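Local atomic coordinates of transglutaminase-like domain-containing protein (Streptococcus suis, PDB entry 4XZ7), a protein that probably acts as a transglutaminase and, as a virulence factor of this bacterium, helps it resist phagocytosis, its transglutaminase-like domain belonging to a two-subunit assembly. Residues R214-K218 and F331-E336; V217-V221 and T270-F275; L280-V285 and T297-Y301; P294-A298 and I309-I315; S338-A344 and N353-S359. One frame throughout, in Å; residues are numbered along the deposited sequence.

Contact 1. Residues R214-K218 and F331-E336; sequences RDKVK and FSTIGE
An ST turn in loop 331-336 docks against the first turns of helix 213-227, where Arg214 and Lys218 reach it. The Arg214 side chain runs out extended from CG and uses two N-H groups of its guanidinium edge. NE meets OE1 of Glu336 at 3.0 Å in a salt bridge, on the syn side of that oxygen and 34° out of the carboxylate plane; the planes of the two groups stand 83° apart. NH2 donates to the backbone O of Phe331 at 2.6 Å, and a water spans that same carbonyl and Arg214 NH1. OE1 of Glu336 also bonds the hydroxyl of Tyr302 on strand 294-302, which ties the ion pair to the central sheet. One helical turn on, Lys218 crosses the loop with its aliphatic part, CG lying 3.8 Å from CG2 of the buried Ile334. The turn itself is gathered round OG of Ser332, which accepts from the backbone N of Ile334 and, also at 3.1 Å, from the N of Glu336.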
# COMPACT_ATOMS: atom_id res chain seq x y z
N ARG B 214 -39.45 -15.17 -1.71
CA ARG B 214 -39.19 -14.39 -2.91
C ARG B 214 -39.29 -12.89 -2.65
O ARG B 214 -38.46 -12.11 -3.11
CB ARG B 214 -40.16 -14.79 -4.02
CG ARG B 214 -39.76 -14.32 -5.40
CD ARG B 214 -40.63 -14.99 -6.45
NE ARG B 214 -40.35 -14.47 -7.78
CZ ARG B 214 -41.17 -13.68 -8.48
NH1 ARG B 214 -42.35 -13.32 -7.97
NH2 ARG B 214 -40.81 -13.26 -9.69
N ASP B 215 -40.31 -12.49 -1.89
CA ASP B 215 -40.50 -11.08 -1.63
C ASP B 215 -39.47 -10.56 -0.63
O ASP B 215 -39.14 -9.38 -0.64
CB ASP B 215 -41.92 -10.80 -1.14
CG ASP B 215 -42.93 -10.79 -2.28
OD1 ASP B 215 -42.54 -10.42 -3.41
OD2 ASP B 215 -44.11 -11.14 -2.06
N LYS B 216 -38.97 -11.45 0.23
CA LYS B 216 -37.87 -11.08 1.13
C LYS B 216 -36.66 -10.70 0.29
O LYS B 216 -36.10 -9.61 0.46
CB LYS B 216 -37.54 -12.22 2.09
CG LYS B 216 -38.73 -12.68 2.93
CD LYS B 216 -38.32 -13.60 4.08
CE LYS B 216 -39.53 -14.30 4.69
NZ LYS B 216 -39.11 -15.24 5.77
N VAL B 217 -36.29 -11.59 -0.62
CA VAL B 217 -35.17 -11.33 -1.54
C VAL B 217 -35.37 -10.01 -2.29
O VAL B 217 -34.48 -9.13 -2.28
CB VAL B 217 -35.00 -12.46 -2.59
CG1 VAL B 217 -33.95 -12.07 -3.61
CG2 VAL B 217 -34.61 -13.76 -1.92
N LYS B 218 -36.53 -9.87 -2.92
CA LYS B 218 -36.87 -8.69 -3.71
C LYS B 218 -36.66 -7.43 -2.87
O LYS B 218 -35.93 -6.51 -3.27
CB LYS B 218 -38.33 -8.79 -4.20
CG LYS B 218 -38.72 -7.84 -5.32
CD LYS B 218 -40.25 -7.81 -5.51
CE LYS B 218 -40.84 -9.19 -5.83
NZ LYS B 218 -40.62 -9.61 -7.25
N PHE B 331 -43.04 -13.12 -14.31
CA PHE B 331 -42.64 -11.76 -14.01
C PHE B 331 -41.72 -11.67 -12.81
O PHE B 331 -41.99 -12.24 -11.76
CB PHE B 331 -43.88 -10.89 -13.77
CG PHE B 331 -43.57 -9.42 -13.62
CD1 PHE B 331 -42.86 -8.75 -14.60
CD2 PHE B 331 -44.00 -8.71 -12.51
CE1 PHE B 331 -42.57 -7.39 -14.46
CE2 PHE B 331 -43.73 -7.36 -12.37
CZ PHE B 331 -43.01 -6.70 -13.35
N SER B 332 -40.61 -10.96 -13.00
CA SER B 332 -39.70 -10.64 -11.92
C SER B 332 -39.26 -9.19 -12.06
O SER B 332 -39.10 -8.69 -13.17
CB SER B 332 -38.47 -11.57 -11.93
OG SER B 332 -37.46 -11.08 -11.05
N THR B 333 -39.10 -8.50 -10.93
CA THR B 333 -38.61 -7.13 -10.95
C THR B 333 -37.20 -7.05 -10.38
O THR B 333 -36.71 -5.96 -10.10
CB THR B 333 -39.52 -6.18 -10.14
OG1 THR B 333 -39.51 -6.54 -8.75
CG2 THR B 333 -40.96 -6.19 -10.67
N ILE B 334 -36.56 -8.21 -10.20
CA ILE B 334 -35.13 -8.23 -9.84
C ILE B 334 -34.35 -9.23 -10.71
O ILE B 334 -33.26 -9.69 -10.34
CB ILE B 334 -34.88 -8.57 -8.34
CG1 ILE B 334 -35.27 -10.02 -8.01
CG2 ILE B 334 -35.58 -7.57 -7.42
CD1 ILE B 334 -36.73 -10.21 -7.78
N GLY B 335 -34.90 -9.54 -11.88
CA GLY B 335 -34.20 -10.33 -12.88
C GLY B 335 -33.87 -11.76 -12.49
O GLY B 335 -32.93 -12.34 -13.01
N GLU B 336 -34.65 -12.32 -11.56
CA GLU B 336 -34.49 -13.70 -11.10
C GLU B 336 -34.20 -14.67 -12.25
O GLU B 336 -34.96 -14.73 -13.23
CB GLU B 336 -35.75 -14.13 -10.33
CG GLU B 336 -35.91 -15.63 -10.12
CD GLU B 336 -37.14 -15.98 -9.27
OE1 GLU B 336 -37.51 -15.21 -8.35
OE2 GLU B 336 -37.74 -17.05 -9.52
O HOH W 1 -44.48 -12.60 -10.34

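Contact 2. Residues V217-V221 and T270-F275; sequences VKAFV and TAARAF
The rings of Phe220 and Phe275 meet obliquely in the seam between two helices, centroids 5.8 Å apart and planes at 70°. Over one face of Phe220 sits the methyl of Ala274 in a CH-pi contact, its CB 3.8 Å from the ring centroid. Phe275 has CG2 of Val217 over one face and the carbonyl oxygen of Ala271, from its own helix, over the other; at its edge, CG2 of Val221 lies 3.7 Å from CZ. Phe220 is a knob in a hole formed by Thr270, Ala271, Ala274 and Phe275. With CG anti to the backbone N (chi1 -176°), the ring of Phe220 is carried straight across the gap. The short helical segments run roughly antiparallel, at 139°, with axes 11.1 Å apart, a wide spacing filled by the two aromatic rings. Helix 188-205 continues the apolar layer, with Leu201 against Phe220, while Val300 and Ala282 of the sheet lie under Phe275. Helix 264-277 is probably the counterpart of the cysteine-bearing helix of the papain-like fold, and its far side reaches the second subunit. Beside the Phe220 knob, Val217 and Phe275 cross at about a right angle, CG1 of the valine standing 3.8 Å from CZ of the ring.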
# COMPACT_ATOMS: atom_id res chain seq x y z
N VAL B 217 -36.29 -11.59 -0.62
CA VAL B 217 -35.17 -11.33 -1.54
C VAL B 217 -35.37 -10.01 -2.29
O VAL B 217 -34.48 -9.13 -2.28
CB VAL B 217 -35.00 -12.46 -2.59
CG1 VAL B 217 -33.95 -12.07 -3.61
CG2 VAL B 217 -34.61 -13.76 -1.92
N LYS B 218 -36.53 -9.87 -2.92
CA LYS B 218 -36.87 -8.69 -3.71
C LYS B 218 -36.66 -7.43 -2.87
O LYS B 218 -35.93 -6.51 -3.27
CB LYS B 218 -38.33 -8.79 -4.20
CG LYS B 218 -38.72 -7.84 -5.32
CD LYS B 218 -40.25 -7.81 -5.51
CE LYS B 218 -40.84 -9.19 -5.83
NZ LYS B 218 -40.62 -9.61 -7.25
N ALA B 219 -37.25 -7.43 -1.68
CA ALA B 219 -37.17 -6.29 -0.77
C ALA B 219 -35.73 -5.93 -0.39
O ALA B 219 -35.33 -4.76 -0.45
CB ALA B 219 -37.99 -6.57 0.47
N PHE B 220 -34.94 -6.93 0.02
CA PHE B 220 -33.57 -6.62 0.44
C PHE B 220 -32.71 -6.09 -0.73
O PHE B 220 -32.02 -5.07 -0.61
CB PHE B 220 -32.90 -7.84 1.06
CG PHE B 220 -31.53 -7.53 1.58
CD1 PHE B 220 -31.37 -6.86 2.78
CD2 PHE B 220 -30.40 -7.88 0.85
CE1 PHE B 220 -30.10 -6.56 3.26
CE2 PHE B 220 -29.14 -7.57 1.31
CZ PHE B 220 -28.99 -6.91 2.51
N VAL B 221 -32.75 -6.82 -1.84
CA VAL B 221 -32.01 -6.48 -3.05
C VAL B 221 -32.32 -5.06 -3.50
O VAL B 221 -31.40 -4.27 -3.75
CB VAL B 221 -32.35 -7.48 -4.18
CG1 VAL B 221 -31.85 -6.96 -5.52
CG2 VAL B 221 -31.75 -8.82 -3.88
N THR B 270 -22.54 -9.01 0.42
CA THR B 270 -23.45 -8.51 1.44
C THR B 270 -24.82 -9.19 1.32
O THR B 270 -25.43 -9.55 2.33
CB THR B 270 -23.62 -6.99 1.33
OG1 THR B 270 -22.36 -6.37 1.55
CG2 THR B 270 -24.63 -6.47 2.38
N ALA B 271 -25.28 -9.39 0.09
CA ALA B 271 -26.56 -10.04 -0.12
C ALA B 271 -26.53 -11.50 0.33
O ALA B 271 -27.46 -11.97 0.95
CB ALA B 271 -26.99 -9.94 -1.58
N ALA B 272 -25.45 -12.21 0.01
CA ALA B 272 -25.37 -13.62 0.36
C ALA B 272 -25.37 -13.76 1.87
O ALA B 272 -26.10 -14.60 2.42
CB ALA B 272 -24.13 -14.27 -0.23
N ARG B 273 -24.58 -12.91 2.53
CA ARG B 273 -24.54 -12.92 4.00
C ARG B 273 -25.94 -12.67 4.56
O ARG B 273 -26.43 -13.44 5.39
CB ARG B 273 -23.55 -11.89 4.54
CG ARG B 273 -23.35 -11.97 6.04
CD ARG B 273 -22.49 -13.17 6.44
NE ARG B 273 -22.23 -13.20 7.87
CZ ARG B 273 -21.81 -14.27 8.53
NH1 ARG B 273 -21.60 -15.41 7.88
NH2 ARG B 273 -21.61 -14.22 9.84
N ALA B 274 -26.58 -11.60 4.09
CA ALA B 274 -27.94 -11.26 4.52
C ALA B 274 -28.98 -12.38 4.30
O ALA B 274 -29.84 -12.61 5.14
CB ALA B 274 -28.40 -10.01 3.82
N PHE B 275 -28.90 -13.06 3.17
CA PHE B 275 -29.84 -14.12 2.84
C PHE B 275 -29.66 -15.34 3.73
O PHE B 275 -30.62 -16.02 4.07
CB PHE B 275 -29.71 -14.52 1.37
CG PHE B 275 -30.16 -13.46 0.41
CD1 PHE B 275 -31.11 -12.52 0.78
CD2 PHE B 275 -29.63 -13.39 -0.87
CE1 PHE B 275 -31.53 -11.53 -0.11
CE2 PHE B 275 -30.04 -12.40 -1.77
CZ PHE B 275 -30.99 -11.47 -1.38

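Contact 3. Residues L280-V285 and T297-Y301; sequences LPAYVV and TARVY
Val300 anchors the apolar side of this antiparallel beta hairpin, its CG1 meeting CB of Leu280 at 3.7 Å and CB of Ala282 at 4.1 Å. Val284 and Ala298 lie on the same face, and helix 264-277 covers it through Phe275 and Ala272. Just beyond the strand proper, Pro281 lays CB against CB of Tyr301. Between the two faces runs the ladder itself: Tyr283 with Arg299 and Val285 with Thr297 are hydrogen-bonded pairs, each with both bonds made, and Tyr301 N to Pro281 O at 2.7 Å carries the pairing one step past the strand. The other face is mixed. Tyr283 and Arg299 lie side by side, pointing the same way, with CE2 of the ring 3.5 Å from CB of the arginine and the ring almost perpendicular to the guanidinium. The neighbouring Val285 puts CG1 3.9 Å from CG of Arg299, also touching the arginine's aliphatic stem. At the polar end, Glu362 accepts from both Tyr283 OH and Arg299 NH2, and Thr308 takes a bond from NH1. OG1 of Thr297 is buried against CG2 of Val285 at 3.2 Å and has no hydrogen-bonding partner in the model. A buried arginine held by a carboxylate and a hydroxyl thus probably keeps its positive charge, while the buried threonine hydroxyl, lacking a partner, probably carries a desolvation cost.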
# COMPACT_ATOMS: atom_id res chain seq x y z
N LEU B 280 -32.18 -18.11 3.99
CA LEU B 280 -32.21 -18.37 2.56
C LEU B 280 -30.81 -18.76 2.07
O LEU B 280 -30.00 -17.88 1.75
CB LEU B 280 -32.71 -17.14 1.81
CG LEU B 280 -34.21 -16.86 1.62
CD1 LEU B 280 -35.08 -17.84 2.39
CD2 LEU B 280 -34.53 -15.41 2.00
N PRO B 281 -30.51 -20.07 2.04
CA PRO B 281 -29.18 -20.58 1.64
C PRO B 281 -28.61 -19.84 0.43
O PRO B 281 -29.25 -19.83 -0.63
CB PRO B 281 -29.46 -22.04 1.30
CG PRO B 281 -30.55 -22.42 2.29
CD PRO B 281 -31.43 -21.17 2.39
N ALA B 282 -27.45 -19.22 0.61
CA ALA B 282 -26.88 -18.37 -0.43
C ALA B 282 -25.36 -18.45 -0.52
O ALA B 282 -24.67 -18.73 0.47
CB ALA B 282 -27.31 -16.92 -0.21
N TYR B 283 -24.82 -18.23 -1.71
CA TYR B 283 -23.38 -18.07 -1.85
C TYR B 283 -23.12 -17.17 -3.04
O TYR B 283 -24.03 -16.86 -3.81
CB TYR B 283 -22.65 -19.44 -1.99
CG TYR B 283 -22.89 -20.24 -3.28
CD1 TYR B 283 -21.83 -20.47 -4.17
CD2 TYR B 283 -24.14 -20.77 -3.59
CE1 TYR B 283 -22.01 -21.21 -5.33
CE2 TYR B 283 -24.33 -21.51 -4.76
CZ TYR B 283 -23.26 -21.72 -5.63
OH TYR B 283 -23.42 -22.44 -6.80
N VAL B 284 -21.87 -16.73 -3.16
CA VAL B 284 -21.49 -15.80 -4.21
C VAL B 284 -20.93 -16.54 -5.43
O VAL B 284 -20.07 -17.41 -5.30
CB VAL B 284 -20.43 -14.79 -3.70
CG1 VAL B 284 -19.99 -13.86 -4.80
CG2 VAL B 284 -20.98 -13.99 -2.53
N VAL B 285 -21.40 -16.16 -6.61
CA VAL B 285 -20.87 -16.75 -7.83
C VAL B 285 -20.36 -15.70 -8.80
O VAL B 285 -20.73 -14.52 -8.72
CB VAL B 285 -21.93 -17.61 -8.54
CG1 VAL B 285 -22.25 -18.88 -7.73
CG2 VAL B 285 -23.19 -16.79 -8.80
N THR B 297 -22.81 -12.43 -8.93
CA THR B 297 -24.19 -12.43 -8.46
C THR B 297 -24.29 -13.34 -7.23
O THR B 297 -23.32 -14.03 -6.90
CB THR B 297 -25.18 -12.95 -9.55
OG1 THR B 297 -24.82 -14.29 -9.91
CG2 THR B 297 -25.16 -12.07 -10.80
N ALA B 298 -25.45 -13.37 -6.57
CA ALA B 298 -25.66 -14.39 -5.54
C ALA B 298 -26.51 -15.51 -6.10
O ALA B 298 -27.33 -15.30 -6.99
CB ALA B 298 -26.31 -13.81 -4.31
N ARG B 299 -26.29 -16.71 -5.57
CA ARG B 299 -27.21 -17.82 -5.74
C ARG B 299 -27.91 -17.99 -4.41
O ARG B 299 -27.24 -18.01 -3.37
CB ARG B 299 -26.49 -19.08 -6.14
CG ARG B 299 -26.11 -19.10 -7.59
CD ARG B 299 -26.63 -20.36 -8.23
NE ARG B 299 -27.65 -20.07 -9.21
CZ ARG B 299 -28.48 -20.98 -9.73
NH1 ARG B 299 -29.36 -20.59 -10.62
NH2 ARG B 299 -28.42 -22.25 -9.34
N VAL B 300 -29.24 -18.05 -4.45
CA VAL B 300 -30.07 -18.10 -3.25
C VAL B 300 -31.10 -19.21 -3.37
O VAL B 300 -31.68 -19.39 -4.44
CB VAL B 300 -30.82 -16.78 -2.99
CG1 VAL B 300 -31.16 -16.63 -1.52
CG2 VAL B 300 -30.01 -15.60 -3.46
N TYR B 301 -31.35 -19.92 -2.29
CA TYR B 301 -32.35 -20.98 -2.33
C TYR B 301 -33.68 -20.48 -1.79
O TYR B 301 -33.77 -20.05 -0.65
CB TYR B 301 -31.88 -22.20 -1.53
CG TYR B 301 -32.84 -23.37 -1.61
CD1 TYR B 301 -32.83 -24.22 -2.71
CD2 TYR B 301 -33.73 -23.63 -0.58
CE1 TYR B 301 -33.70 -25.30 -2.79
CE2 TYR B 301 -34.62 -24.72 -0.66
CZ TYR B 301 -34.59 -25.54 -1.77
OH TYR B 301 -35.45 -26.62 -1.85

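Contact 4. Residues P294-A298 and I309-I315; sequences PHATA and IDGTGFI
His295 and Asp310 form a straight imidazole-carboxylate hydrogen bond, NE2 to OD2 at 3.0 Å and 175° at the hydrogen. The oxygen lies in the plane of the imidazole and is met on its syn side, though 30° out of the carboxylate plane. From the opposite face of that plane the backbone N of Thr312 also donates to OD2, at 3.1 Å, closing an Asx turn that helps fix the carboxylate. OG1 of Thr312 sits at the ring edge, 3.2 Å from CE1, and CD1 of Ile315 comes up to the same carbon obliquely. A water links OG1 of Thr312 with the carbonyl O of Ala296. In the second shell, CG2 of Thr297 lies across the aspartate, 3.7 Å from CG of Asp310. Tyr339 holds the other carboxylate oxygen, OD1, through its hydroxyl. The backbone pair Ala298-Ile309, bonded in both directions with Ile309 N to Ala298 O at 2.8 Å, fixes the base from which the loop departs. With Cys264 against the imidazole, the layout is consistent with the Cys-His-Asp catalytic triad of transglutaminase-core and papain-like enzymes. The probable site draws on three elements: the cysteine at the start of helix 264-277, the histidine on strand 294-302 and the aspartate just after strand 305-309, with Met355 of strand 354-357 alongside the histidine.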
# COMPACT_ATOMS: atom_id res chain seq x y z
N PRO B 294 -16.95 -9.61 -17.18
CA PRO B 294 -16.97 -10.42 -15.96
C PRO B 294 -17.88 -9.82 -14.89
O PRO B 294 -17.88 -8.61 -14.67
CB PRO B 294 -15.49 -10.42 -15.51
CG PRO B 294 -14.71 -10.07 -16.78
CD PRO B 294 -15.60 -9.10 -17.47
N HIS B 295 -18.67 -10.66 -14.23
CA HIS B 295 -19.67 -10.17 -13.30
C HIS B 295 -19.83 -11.14 -12.14
O HIS B 295 -19.28 -12.26 -12.16
CB HIS B 295 -21.01 -9.97 -14.04
CG HIS B 295 -22.00 -9.14 -13.28
ND1 HIS B 295 -21.77 -7.82 -12.94
CD2 HIS B 295 -23.24 -9.45 -12.80
CE1 HIS B 295 -22.83 -7.35 -12.29
NE2 HIS B 295 -23.72 -8.32 -12.18
N ALA B 296 -20.56 -10.70 -11.12
CA ALA B 296 -20.81 -11.52 -9.94
C ALA B 296 -22.23 -11.35 -9.44
O ALA B 296 -22.81 -10.26 -9.54
CB ALA B 296 -19.83 -11.18 -8.83
N THR B 297 -22.81 -12.43 -8.93
CA THR B 297 -24.19 -12.43 -8.46
C THR B 297 -24.29 -13.34 -7.23
O THR B 297 -23.32 -14.03 -6.90
CB THR B 297 -25.18 -12.95 -9.55
OG1 THR B 297 -24.82 -14.29 -9.91
CG2 THR B 297 -25.16 -12.07 -10.80
N ALA B 298 -25.45 -13.37 -6.57
CA ALA B 298 -25.66 -14.39 -5.54
C ALA B 298 -26.51 -15.51 -6.10
O ALA B 298 -27.33 -15.30 -6.99
CB ALA B 298 -26.31 -13.81 -4.31
N ILE B 309 -29.59 -14.35 -8.44
CA ILE B 309 -30.02 -13.00 -8.10
C ILE B 309 -28.90 -11.99 -8.36
O ILE B 309 -27.84 -12.04 -7.70
CB ILE B 309 -30.45 -12.90 -6.63
CG1 ILE B 309 -31.52 -13.95 -6.33
CG2 ILE B 309 -30.94 -11.49 -6.32
CD1 ILE B 309 -32.84 -13.70 -7.07
N ASP B 310 -29.12 -11.13 -9.36
CA ASP B 310 -28.21 -10.04 -9.72
C ASP B 310 -28.64 -8.76 -9.00
O ASP B 310 -29.66 -8.16 -9.35
CB ASP B 310 -28.22 -9.80 -11.23
CG ASP B 310 -27.04 -8.96 -11.71
OD1 ASP B 310 -26.74 -9.03 -12.91
OD2 ASP B 310 -26.40 -8.23 -10.90
N GLY B 311 -27.88 -8.35 -7.99
CA GLY B 311 -28.24 -7.20 -7.18
C GLY B 311 -27.83 -5.89 -7.82
O GLY B 311 -28.06 -4.82 -7.27
N THR B 312 -27.20 -5.99 -8.99
CA THR B 312 -26.78 -4.79 -9.70
C THR B 312 -27.29 -4.84 -11.15
O THR B 312 -26.51 -4.73 -12.10
CB THR B 312 -25.24 -4.64 -9.66
OG1 THR B 312 -24.63 -5.85 -10.14
CG2 THR B 312 -24.76 -4.42 -8.23
N GLY B 313 -28.60 -4.96 -11.30
CA GLY B 313 -29.20 -5.14 -12.61
C GLY B 313 -29.43 -3.87 -13.41
O GLY B 313 -30.20 -3.89 -14.37
N PHE B 314 -28.72 -2.80 -13.06
CA PHE B 314 -28.90 -1.47 -13.66
C PHE B 314 -27.69 -1.01 -14.47
O PHE B 314 -27.68 0.10 -15.01
CB PHE B 314 -29.16 -0.45 -12.55
CG PHE B 314 -28.23 -0.58 -11.38
CD1 PHE B 314 -26.90 -0.24 -11.50
CD2 PHE B 314 -28.68 -1.08 -10.17
CE1 PHE B 314 -26.04 -0.40 -10.44
CE2 PHE B 314 -27.83 -1.23 -9.10
CZ PHE B 314 -26.51 -0.90 -9.23
N ILE B 315 -26.67 -1.85 -14.55
CA ILE B 315 -25.42 -1.47 -15.22
C ILE B 315 -25.53 -1.35 -16.74
O ILE B 315 -25.03 -0.39 -17.33
CB ILE B 315 -24.33 -2.49 -14.90
CG1 ILE B 315 -24.07 -2.50 -13.41
CG2 ILE B 315 -23.06 -2.19 -15.70
CD1 ILE B 315 -23.29 -3.69 -12.94
O HOH W 2 -24.29 -8.25 -8.49

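Contact 5. Residues S338-A344 and N353-S359; sequences SYDVVEA and NYMIIDS
Asp340 to Glu343 and Tyr354 to Ile357 pair in parallel, their short axes 4.5 Å apart and turned by 36°. The ladder zigzags: Asp340 N takes Asn353 O, Met355 N takes Asp340 O, Val342 N takes Met355 O, Ile357 N takes Val342 O, and Ala344 N ends the run on Ile357 O at 2.8 Å. Strand 340-343 is an outermost strand of the five-stranded sheet in this chain, and strand 354-357 pairs antiparallel with 282-288 on its other flank, where Asn353 and Tyr354 form a G1 beta bulge opposite Lys288. At the start, Asn353 ND2 donates to Ser338 O at 3.0 Å. The Tyr339 ring is sandwiched: Met355 CG lies 4.1 Å from its centroid on one face, with the sulfur farther out, and a water bound to Asn353 OD1 stands over the centre of the other. Tyr339 OH goes on to Asp310. On the same face as Met355, Val341 CG1 meets Ile357 CG2 at 4.0 Å. At the far end Glu343, bent at chi2 (66°), turns its carboxylate to Ser359, whose N donates to OE2 at 2.9 Å through the syn lone pair; the hydroxyl meets OE1. Asp358, the N-cap residue, precedes helix 359-365.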
# COMPACT_ATOMS: atom_id res chain seq x y z
N SER B 338 -31.97 -14.94 -14.73
CA SER B 338 -31.82 -14.48 -16.10
C SER B 338 -30.49 -14.95 -16.69
O SER B 338 -30.17 -14.66 -17.85
CB SER B 338 -31.92 -12.97 -16.16
OG SER B 338 -30.79 -12.37 -15.57
N TYR B 339 -29.70 -15.66 -15.88
CA TYR B 339 -28.41 -16.19 -16.32
C TYR B 339 -28.48 -17.65 -16.74
O TYR B 339 -29.21 -18.44 -16.14
CB TYR B 339 -27.37 -16.03 -15.22
CG TYR B 339 -26.85 -14.63 -15.09
CD1 TYR B 339 -25.69 -14.23 -15.75
CD2 TYR B 339 -27.54 -13.69 -14.32
CE1 TYR B 339 -25.23 -12.93 -15.64
CE2 TYR B 339 -27.09 -12.40 -14.20
CZ TYR B 339 -25.94 -12.02 -14.86
OH TYR B 339 -25.49 -10.72 -14.73
N ASP B 340 -27.69 -18.02 -17.74
CA ASP B 340 -27.42 -19.43 -17.99
C ASP B 340 -26.46 -19.89 -16.92
O ASP B 340 -25.71 -19.09 -16.36
CB ASP B 340 -26.83 -19.65 -19.38
CG ASP B 340 -27.83 -19.43 -20.48
OD1 ASP B 340 -29.03 -19.67 -20.23
OD2 ASP B 340 -27.43 -19.02 -21.58
N VAL B 341 -26.49 -21.18 -16.60
CA VAL B 341 -25.57 -21.68 -15.58
C VAL B 341 -24.54 -22.60 -16.20
O VAL B 341 -24.83 -23.38 -17.10
CB VAL B 341 -26.31 -22.41 -14.47
CG1 VAL B 341 -27.23 -21.45 -13.76
CG2 VAL B 341 -27.10 -23.58 -15.06
N VAL B 342 -23.32 -22.48 -15.70
CA VAL B 342 -22.21 -23.30 -16.14
C VAL B 342 -21.73 -24.05 -14.92
O VAL B 342 -21.57 -23.46 -13.86
CB VAL B 342 -21.06 -22.44 -16.75
CG1 VAL B 342 -19.77 -23.24 -16.87
CG2 VAL B 342 -21.48 -21.89 -18.09
N GLU B 343 -21.53 -25.36 -15.06
CA GLU B 343 -21.12 -26.17 -13.92
C GLU B 343 -19.64 -25.99 -13.60
O GLU B 343 -18.81 -25.96 -14.50
CB GLU B 343 -21.41 -27.64 -14.18
CG GLU B 343 -21.28 -28.47 -12.93
CD GLU B 343 -22.33 -28.11 -11.92
OE1 GLU B 343 -23.44 -27.76 -12.34
OE2 GLU B 343 -22.05 -28.18 -10.70
N ALA B 344 -19.33 -25.84 -12.31
CA ALA B 344 -17.95 -25.71 -11.85
C ALA B 344 -17.08 -26.84 -12.40
O ALA B 344 -17.42 -28.01 -12.26
CB ALA B 344 -17.90 -25.70 -10.32
N ASN B 353 -23.52 -14.03 -20.39
CA ASN B 353 -24.72 -14.41 -19.65
C ASN B 353 -24.67 -15.80 -19.03
O ASN B 353 -25.62 -16.58 -19.14
CB ASN B 353 -25.96 -14.30 -20.54
CG ASN B 353 -27.24 -14.16 -19.74
OD1 ASN B 353 -27.25 -13.60 -18.65
ND2 ASN B 353 -28.33 -14.68 -20.28
N TYR B 354 -23.56 -16.11 -18.36
CA TYR B 354 -23.50 -17.29 -17.50
C TYR B 354 -22.97 -16.92 -16.11
O TYR B 354 -22.22 -15.96 -15.95
CB TYR B 354 -22.62 -18.39 -18.11
CG TYR B 354 -21.16 -18.02 -18.22
CD1 TYR B 354 -20.26 -18.32 -17.20
CD2 TYR B 354 -20.68 -17.36 -19.35
CE1 TYR B 354 -18.91 -17.97 -17.30
CE2 TYR B 354 -19.34 -17.01 -19.46
CZ TYR B 354 -18.46 -17.32 -18.44
OH TYR B 354 -17.14 -16.97 -18.56
N MET B 355 -23.38 -17.71 -15.13
CA MET B 355 -22.78 -17.74 -13.81
C MET B 355 -22.24 -19.14 -13.58
O MET B 355 -22.91 -20.13 -13.90
CB MET B 355 -23.79 -17.36 -12.72
CG MET B 355 -24.08 -15.86 -12.68
SD MET B 355 -22.59 -14.97 -12.18
CE MET B 355 -22.66 -13.47 -13.16
N ILE B 356 -21.03 -19.23 -13.05
CA ILE B 356 -20.40 -20.52 -12.76
C ILE B 356 -20.86 -21.03 -11.40
O ILE B 356 -20.41 -20.56 -10.36
CB ILE B 356 -18.86 -20.42 -12.82
CG1 ILE B 356 -18.43 -19.94 -14.21
CG2 ILE B 356 -18.22 -21.76 -12.45
CD1 ILE B 356 -16.92 -19.77 -14.40
N ILE B 357 -21.76 -22.01 -11.39
CA ILE B 357 -22.33 -22.49 -10.14
C ILE B 357 -21.73 -23.83 -9.74
O ILE B 357 -21.06 -24.49 -10.54
CB ILE B 357 -23.86 -22.61 -10.23
CG1 ILE B 357 -24.25 -23.88 -10.99
CG2 ILE B 357 -24.46 -21.39 -10.94
CD1 ILE B 357 -25.74 -24.20 -10.89
N ASP B 358 -21.97 -24.24 -8.50
CA ASP B 358 -21.50 -25.54 -8.01
C ASP B 358 -22.69 -26.34 -7.45
O ASP B 358 -23.12 -26.14 -6.31
CB ASP B 358 -20.39 -25.35 -6.97
CG ASP B 358 -19.98 -26.67 -6.27
OD1 ASP B 358 -20.30 -27.78 -6.76
OD2 ASP B 358 -19.32 -26.57 -5.22
N SER B 359 -23.21 -27.25 -8.26
CA SER B 359 -24.46 -27.92 -7.93
C SER B 359 -24.34 -28.84 -6.73
O SER B 359 -25.31 -29.05 -6.00
CB SER B 359 -24.96 -28.72 -9.14
OG SER B 359 -24.97 -27.91 -10.31
O HOH W 3 -28.75 -11.86 -17.46

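Contact 4 holds the probable active site, and the centres of the other four lie about 12 to 13 Å away. Contacts 3 and 4 share Thr297 and Ala298, so one strand, 294-302, serves both the hairpin and His295. Contact 5 supplies second-shell support: Tyr339 OH is 2.8 Å from Asp310 OD1, and Met355 SD lies 3.2 Å from Thr297 OG1. Contact 2 backs the sheet, Phe275 CD2 standing 3.4 Å from Val300 CG2, and its Val221 CG2 comes 3.7 Å from Ile309 CG2 of contact 4. Contacts 1 and 2 share Val217 and Lys218 on helix 213-227, their centres about 11 Å apart. Contacts 2 and 5, with nearest atoms about 11 Å apart, do not touch.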